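Local coordinates for protein NAD(P)H-flavin oxidoreductase (Agrobacterium tumefaciens str. C58, PDB 2FRE) that binds flavin mononucleotide and probably reduces flavins or nitro compounds with NAD(P)H, as a dimeric member of the nitroreductase family, at residues 82-96 with 149-163. Numbering follows the deposited sequence.
Sequences AKNASVLLFVISRDH and IPDGFKVEAGVAIGT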
# COMPACT_ATOMS: atom_id res chain seq x y z
N ALA A 82 -7.95 -16.53 13.25
CA ALA A 82 -8.54 -15.19 13.12
C ALA A 82 -9.78 -14.97 14.01
O ALA A 82 -10.14 -13.83 14.31
CB ALA A 82 -8.86 -14.88 11.68
N LYS A 83 -10.43 -16.06 14.41
CA LYS A 83 -11.60 -15.97 15.28
C LYS A 83 -11.24 -15.41 16.63
O LYS A 83 -12.12 -15.02 17.38
CB LYS A 83 -12.28 -17.33 15.45
CG LYS A 83 -11.49 -18.37 16.21
CD LYS A 83 -12.10 -19.73 15.93
CE LYS A 83 -11.41 -20.84 16.66
NZ LYS A 83 -12.10 -22.16 16.36
N ASN A 84 -9.95 -15.39 16.95
CA ASN A 84 -9.47 -14.86 18.22
C ASN A 84 -8.87 -13.45 18.13
O ASN A 84 -8.35 -12.92 19.11
CB ASN A 84 -8.48 -15.86 18.84
CG ASN A 84 -9.15 -17.16 19.26
OD1 ASN A 84 -10.29 -17.15 19.72
ND2 ASN A 84 -8.46 -18.27 19.09
N ALA A 85 -8.98 -12.84 16.95
CA ALA A 85 -8.57 -11.46 16.76
C ALA A 85 -9.58 -10.54 17.45
O ALA A 85 -10.67 -10.97 17.84
CB ALA A 85 -8.48 -11.14 15.29
N SER A 86 -9.21 -9.27 17.58
CA SER A 86 -10.04 -8.27 18.23
C SER A 86 -11.02 -7.61 17.27
O SER A 86 -12.09 -7.15 17.69
CB SER A 86 -9.17 -7.19 18.87
OG SER A 86 -8.49 -7.67 20.00
N VAL A 87 -10.64 -7.54 16.00
CA VAL A 87 -11.41 -6.91 14.94
C VAL A 87 -11.20 -7.73 13.67
O VAL A 87 -10.10 -8.20 13.41
CB VAL A 87 -10.90 -5.44 14.70
CG1 VAL A 87 -11.51 -4.84 13.44
CG2 VAL A 87 -11.19 -4.57 15.90
N LEU A 88 -12.28 -7.90 12.90
CA LEU A 88 -12.20 -8.41 11.55
C LEU A 88 -12.81 -7.36 10.62
O LEU A 88 -13.82 -6.73 10.96
CB LEU A 88 -12.93 -9.74 11.40
CG LEU A 88 -12.24 -10.95 12.03
CD1 LEU A 88 -13.18 -12.12 12.15
CD2 LEU A 88 -11.05 -11.35 11.23
N LEU A 89 -12.20 -7.17 9.45
CA LEU A 89 -12.75 -6.28 8.46
C LEU A 89 -12.36 -6.72 7.05
O LEU A 89 -11.44 -7.51 6.87
CB LEU A 89 -12.28 -4.84 8.73
CG LEU A 89 -10.78 -4.52 8.63
CD1 LEU A 89 -10.33 -4.23 7.20
CD2 LEU A 89 -10.45 -3.30 9.49
N PHE A 90 -13.07 -6.19 6.07
CA PHE A 90 -12.76 -6.43 4.67
C PHE A 90 -12.41 -5.11 3.99
O PHE A 90 -13.09 -4.08 4.16
CB PHE A 90 -13.90 -7.21 3.99
CG PHE A 90 -14.15 -8.54 4.63
CD1 PHE A 90 -13.33 -9.64 4.32
CD2 PHE A 90 -15.12 -8.68 5.60
CE1 PHE A 90 -13.52 -10.86 4.94
CE2 PHE A 90 -15.32 -9.90 6.24
CZ PHE A 90 -14.51 -11.00 5.92
N VAL A 91 -11.31 -5.16 3.26
CA VAL A 91 -10.87 -4.05 2.46
C VAL A 91 -11.46 -4.21 1.06
O VAL A 91 -11.26 -5.22 0.40
CB VAL A 91 -9.34 -3.94 2.37
CG1 VAL A 91 -8.97 -2.73 1.51
CG2 VAL A 91 -8.72 -3.83 3.75
N ILE A 92 -12.20 -3.20 0.64
CA ILE A 92 -12.97 -3.22 -0.58
C ILE A 92 -12.50 -2.04 -1.41
O ILE A 92 -11.99 -1.07 -0.85
CB ILE A 92 -14.46 -3.06 -0.21
CG1 ILE A 92 -14.92 -4.29 0.54
CG2 ILE A 92 -15.34 -2.81 -1.44
CD1 ILE A 92 -15.89 -3.96 1.59
N SER A 93 -12.67 -2.11 -2.73
CA SER A 93 -12.40 -0.94 -3.57
C SER A 93 -13.42 -0.78 -4.70
O SER A 93 -13.89 -1.77 -5.26
CB SER A 93 -11.00 -0.98 -4.17
OG SER A 93 -10.87 -2.05 -5.08
N ARG A 94 -13.70 0.47 -5.03
CA ARG A 94 -14.58 0.81 -6.17
C ARG A 94 -13.77 0.62 -7.45
O ARG A 94 -12.73 1.24 -7.61
CB ARG A 94 -15.06 2.26 -6.03
CG ARG A 94 -16.25 2.60 -6.92
CD ARG A 94 -16.71 4.04 -6.77
NE ARG A 94 -18.16 4.13 -6.98
CZ ARG A 94 -19.04 4.73 -6.18
NH1 ARG A 94 -18.67 5.37 -5.08
NH2 ARG A 94 -20.33 4.71 -6.50
N ASP A 95 -14.24 -0.26 -8.34
CA ASP A 95 -13.45 -0.62 -9.54
C ASP A 95 -13.64 0.34 -10.72
O ASP A 95 -13.22 0.06 -11.84
CB ASP A 95 -13.74 -2.06 -9.99
CG ASP A 95 -15.15 -2.26 -10.54
OD1 ASP A 95 -15.80 -1.31 -11.02
OD2 ASP A 95 -15.59 -3.41 -10.48
N HIS A 96 -14.26 1.47 -10.44
CA HIS A 96 -14.56 2.44 -11.46
C HIS A 96 -14.66 3.78 -10.78
O HIS A 96 -14.77 3.86 -9.57
CB HIS A 96 -15.91 2.11 -12.06
CG HIS A 96 -17.01 2.06 -11.05
ND1 HIS A 96 -17.87 3.11 -10.82
CD2 HIS A 96 -17.37 1.09 -10.17
CE1 HIS A 96 -18.71 2.79 -9.86
NE2 HIS A 96 -18.44 1.57 -9.45
N ILE A 149 -22.42 -5.52 -0.47
CA ILE A 149 -21.48 -4.74 -1.24
C ILE A 149 -22.12 -4.48 -2.60
O ILE A 149 -22.55 -5.43 -3.25
CB ILE A 149 -20.14 -5.46 -1.35
CG1 ILE A 149 -19.52 -5.54 0.06
CG2 ILE A 149 -19.21 -4.72 -2.35
CD1 ILE A 149 -18.41 -6.49 0.17
N PRO A 150 -22.18 -3.20 -3.02
CA PRO A 150 -22.85 -2.86 -4.28
C PRO A 150 -22.03 -3.29 -5.48
O PRO A 150 -20.85 -3.59 -5.34
CB PRO A 150 -22.95 -1.33 -4.24
CG PRO A 150 -22.46 -0.93 -2.87
CD PRO A 150 -21.62 -2.01 -2.38
N ASP A 151 -22.67 -3.31 -6.64
CA ASP A 151 -22.03 -3.62 -7.90
C ASP A 151 -20.92 -2.61 -8.15
O ASP A 151 -21.06 -1.42 -7.82
CB ASP A 151 -23.03 -3.59 -9.07
CG ASP A 151 -24.13 -4.65 -8.94
OD1 ASP A 151 -24.03 -5.54 -8.05
OD2 ASP A 151 -25.11 -4.59 -9.72
N GLY A 152 -19.82 -3.08 -8.72
CA GLY A 152 -18.72 -2.20 -9.07
C GLY A 152 -17.77 -1.98 -7.91
O GLY A 152 -16.93 -1.10 -7.98
N PHE A 153 -17.95 -2.74 -6.83
CA PHE A 153 -17.00 -2.75 -5.72
C PHE A 153 -16.37 -4.13 -5.59
O PHE A 153 -17.08 -5.13 -5.60
CB PHE A 153 -17.69 -2.36 -4.42
CG PHE A 153 -18.01 -0.89 -4.34
CD1 PHE A 153 -17.13 -0.02 -3.69
CD2 PHE A 153 -19.15 -0.37 -4.92
CE1 PHE A 153 -17.38 1.32 -3.62
CE2 PHE A 153 -19.42 0.98 -4.86
CZ PHE A 153 -18.53 1.83 -4.20
N LYS A 154 -15.06 -4.15 -5.45
CA LYS A 154 -14.26 -5.37 -5.39
C LYS A 154 -13.77 -5.65 -3.96
O LYS A 154 -13.32 -4.73 -3.25
CB LYS A 154 -13.08 -5.23 -6.34
CG LYS A 154 -12.03 -6.30 -6.21
CD LYS A 154 -10.97 -6.19 -7.29
CE LYS A 154 -9.70 -6.93 -6.94
NZ LYS A 154 -9.92 -8.01 -5.94
N VAL A 155 -13.85 -6.91 -3.54
CA VAL A 155 -13.28 -7.36 -2.28
C VAL A 155 -11.79 -7.62 -2.52
O VAL A 155 -11.42 -8.49 -3.31
CB VAL A 155 -13.98 -8.63 -1.75
CG1 VAL A 155 -13.37 -9.05 -0.41
CG2 VAL A 155 -15.49 -8.40 -1.61
N GLU A 156 -10.94 -6.84 -1.88
CA GLU A 156 -9.50 -6.97 -2.02
C GLU A 156 -8.94 -7.97 -1.05
O GLU A 156 -8.19 -8.86 -1.44
CB GLU A 156 -8.81 -5.61 -1.78
CG GLU A 156 -9.25 -4.50 -2.74
CD GLU A 156 -8.81 -4.74 -4.17
OE1 GLU A 156 -7.95 -5.63 -4.38
OE2 GLU A 156 -9.28 -4.03 -5.07
N ALA A 157 -9.26 -7.82 0.24
CA ALA A 157 -8.70 -8.68 1.27
C ALA A 157 -9.45 -8.59 2.60
O ALA A 157 -10.13 -7.60 2.87
CB ALA A 157 -7.23 -8.33 1.49
N GLY A 158 -9.35 -9.64 3.41
CA GLY A 158 -9.79 -9.56 4.79
C GLY A 158 -8.62 -9.12 5.66
O GLY A 158 -7.47 -9.27 5.27
N VAL A 159 -8.92 -8.59 6.84
CA VAL A 159 -7.89 -8.17 7.77
C VAL A 159 -8.33 -8.50 9.18
O VAL A 159 -9.43 -8.14 9.60
CB VAL A 159 -7.63 -6.65 7.69
CG1 VAL A 159 -6.55 -6.25 8.66
CG2 VAL A 159 -7.24 -6.25 6.27
N ALA A 160 -7.45 -9.21 9.89
CA ALA A 160 -7.60 -9.51 11.30
C ALA A 160 -6.63 -8.59 12.07
O ALA A 160 -5.45 -8.48 11.70
CB ALA A 160 -7.27 -10.95 11.55
N ILE A 161 -7.14 -7.93 13.11
CA ILE A 161 -6.35 -7.06 13.95
C ILE A 161 -6.56 -7.42 15.42
O ILE A 161 -7.68 -7.68 15.84
CB ILE A 161 -6.71 -5.57 13.78
CG1 ILE A 161 -7.04 -5.23 12.32
CG2 ILE A 161 -5.54 -4.70 14.30
CD1 ILE A 161 -7.61 -3.81 12.12
N GLY A 162 -5.47 -7.43 16.18
CA GLY A 162 -5.55 -7.79 17.58
C GLY A 162 -4.24 -7.60 18.31
O GLY A 162 -3.28 -7.02 17.78
N THR A 163 -4.23 -8.09 19.54
CA THR A 163 -3.07 -8.00 20.40
C THR A 163 -2.39 -9.36 20.47
O THR A 163 -3.02 -10.37 20.80
CB THR A 163 -3.48 -7.54 21.79
OG1 THR A 163 -4.08 -6.24 21.70
CG2 THR A 163 -2.27 -7.49 22.72
O HOH W 1 -6.49 -9.71 20.11
O HOH W 2 -6.73 -6.08 21.17
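Leu89 and Val159 form a hydrogen-bonded antiparallel pair in the middle of the contact. Their side chains lie side by side, with Leu89 CD1 3.7 Å from Val159 CB. With Leu89 CG between the backbone N and the carbonyl carbon (chi1 64°), both methyls lean onto the neighbouring strand. CD2 meets Ile161 CD1 at 3.9 Å. Val91 CG2 adds to this apolar face by packing on Val159 CG2. On the opposite face, Phe90 CD1 approaches Gly158 CA at 3.6 Å. Ile92 and Ile149 meet there tip to tip through their CD1 methyls, and Ile143 of helix 140-146 packs on Phe90 and Ile149.

One classic beta bulge, at Val91, shifts the register. Val91 O accepts from Glu156 N at 2.8 Å and from Ala157 N over a longer 3.3 Å. The side chain of Ala157 is about 4 Å from a bound FMN. A second bulge lies where the ladder begins, with Ile161 O shared by Ser86 N and Val87 N. The first bulge turns Glu156 toward Ser93, whose OG is bonded to OE2, although the position of OG is less certain. Ser111 of helix 110-127 also bonds OE2.

The ends are more open to solvent: Arg94, Asp95 and Thr163 are partly exposed. Arg94 CG lies over the face of the buried Phe153 ring, 4.0 Å from its centroid, in a CH-pi contact. The guanidinium follows with its plane 52° from the ring. Phe195 of the second subunit meets this ring edge-to-face. At the other end, two waters link Ser86 OG to Thr163, and Ser29 O also bonds that hydroxyl.

The chemistry implies an apolar centre held by the backbone ladder, with polar, hydrated or dimer-facing ends.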